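Local coordinates for UBA-domain protein mud1 (PDB 1Z96) that recognises and binds polyubiquitin chains through its C-terminal UBA domain, linking polyubiquitinated proteins to the 19S proteasome, at residues K7-L11 with G30-A36. Residues are numbered along the deposited sequence; the frame is centred on the assembly and turned at random.
Sequences KIAQL and GDLDVAA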
# COMPACT_ATOMS: atom_id res chain seq x y z
N LYS A 7 5.67 0.20 4.35
CA LYS A 7 4.35 -0.28 3.93
C LYS A 7 4.22 -0.33 2.41
O LYS A 7 3.64 -1.26 1.87
CB LYS A 7 3.25 0.58 4.54
CG LYS A 7 3.19 0.46 6.05
CD LYS A 7 2.35 1.55 6.64
CE LYS A 7 2.35 1.52 8.13
NZ LYS A 7 1.50 2.64 8.67
N ILE A 8 4.73 0.68 1.72
CA ILE A 8 4.70 0.62 0.24
C ILE A 8 5.43 -0.62 -0.25
O ILE A 8 4.95 -1.35 -1.11
CB ILE A 8 5.29 1.90 -0.40
CG1 ILE A 8 4.40 3.10 -0.10
CG2 ILE A 8 5.38 1.71 -1.90
CD1 ILE A 8 5.07 4.45 -0.39
N ALA A 9 6.62 -0.86 0.31
CA ALA A 9 7.40 -2.03 -0.02
C ALA A 9 6.65 -3.35 0.23
O ALA A 9 6.73 -4.27 -0.59
CB ALA A 9 8.71 -2.01 0.76
N GLN A 10 5.90 -3.43 1.34
CA GLN A 10 5.08 -4.60 1.60
C GLN A 10 4.09 -4.83 0.47
O GLN A 10 3.93 -5.95 -0.03
CB GLN A 10 4.30 -4.46 2.92
CG GLN A 10 5.10 -4.69 4.17
CD GLN A 10 5.18 -6.18 4.57
OE1 GLN A 10 5.08 -7.08 3.72
NE2 GLN A 10 5.38 -6.43 5.85
N LEU A 11 3.44 -3.76 0.03
CA LEU A 11 2.49 -3.87 -1.06
C LEU A 11 3.17 -4.21 -2.38
O LEU A 11 2.67 -5.03 -3.13
CB LEU A 11 1.66 -2.58 -1.18
CG LEU A 11 0.73 -2.30 -0.00
CD1 LEU A 11 0.13 -0.94 -0.12
CD2 LEU A 11 -0.40 -3.35 0.09
N GLY A 30 -2.34 5.48 5.90
CA GLY A 30 -1.25 4.65 6.38
C GLY A 30 -1.58 3.26 6.90
O GLY A 30 -0.70 2.54 7.36
N ASP A 31 -2.86 2.87 6.84
CA ASP A 31 -3.29 1.57 7.34
C ASP A 31 -3.05 0.52 6.25
O ASP A 31 -3.76 0.47 5.26
CB ASP A 31 -4.77 1.63 7.72
CG ASP A 31 -5.23 0.38 8.41
OD1 ASP A 31 -4.82 -0.74 8.01
OD2 ASP A 31 -6.03 0.42 9.38
N LEU A 32 -2.01 -0.28 6.42
CA LEU A 32 -1.57 -1.20 5.40
C LEU A 32 -2.62 -2.27 5.15
O LEU A 32 -2.83 -2.66 4.01
CB LEU A 32 -0.26 -1.88 5.83
CG LEU A 32 0.26 -3.00 4.95
CD1 LEU A 32 0.51 -2.53 3.53
CD2 LEU A 32 1.57 -3.56 5.52
N ASP A 33 -3.26 -2.74 6.20
CA ASP A 33 -4.26 -3.80 6.03
C ASP A 33 -5.43 -3.30 5.19
O ASP A 33 -5.91 -4.01 4.31
CB ASP A 33 -4.78 -4.28 7.37
CG ASP A 33 -3.73 -5.03 8.18
OD1 ASP A 33 -2.71 -5.50 7.63
OD2 ASP A 33 -3.87 -5.15 9.42
N VAL A 34 -5.85 -2.05 5.40
CA VAL A 34 -6.89 -1.44 4.59
C VAL A 34 -6.44 -1.22 3.15
O VAL A 34 -7.18 -1.50 2.20
CB VAL A 34 -7.38 -0.10 5.23
CG1 VAL A 34 -8.23 0.69 4.26
CG2 VAL A 34 -8.19 -0.41 6.48
N ALA A 35 -5.23 -0.70 2.97
CA ALA A 35 -4.70 -0.44 1.63
C ALA A 35 -4.58 -1.72 0.83
O ALA A 35 -4.92 -1.75 -0.34
CB ALA A 35 -3.33 0.24 1.73
N ALA A 36 -4.09 -2.78 1.46
CA ALA A 36 -3.99 -4.09 0.79
C ALA A 36 -5.38 -4.52 0.31
O ALA A 36 -5.55 -4.93 -0.85
CB ALA A 36 -3.39 -5.12 1.72
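Leu11 and Leu32 interlock where the first and third helices of the UBA three-helix bundle, 4-13 and 32-39, run side by side, their short segments inclined at 34° with axes 10.5 Å apart. The apolar part of the contact centres on Leu32, whose CG stands anti to its own backbone N, a rotamer (chi1 173°) that turns both methyls toward helix 4-13. Leu32 CD1 lodges against the branch of Leu11, 3.5 Å from Leu11 CG, the two leucines lying alongside each other and pointing opposite ways. Leu32 CD2 lies beside the aliphatic base of Gln10, 3.9 Å from Gln10 CB, with the two side chains set roughly perpendicular. Beyond Leu32, Leu11 splits its methyls between two small residues: Leu11 CD1 reaches Ala35 CB at 4.1 Å, and Leu11 CD2 packs on Ala36, 3.7 Å from Ala36 CA. Leu11 also touches Ala21 and Leu25 of helix 18-27, tying all three helices together. Leu11 is involved in monoubiquitin binding, Ala35 and Ala36 in binding linked diubiquitin, consistent with this packing linking residues used in both kinds of recognition.

The polar part lies at the start of helix 32-39. Lys7, its chain stretched out past CG, passes Leu32 CB and brings its ammonium to the turn before the helix, where Lys7 NZ donates to Gly30 O at 2.6 Å. Shortening Lys7 to an alanine would remove this donor and is likely to leave the Gly30 carbonyl without its ammonium partner and uncover the flank of Leu32. Next in the chain, Asp31 is the N-cap: Asp31 OD1 accepts from Val34 N at 3.1 Å, from above the carboxylate plane. The lysine bond is bent at its acceptor, with a C=O...NZ angle of 142° at Gly30 O.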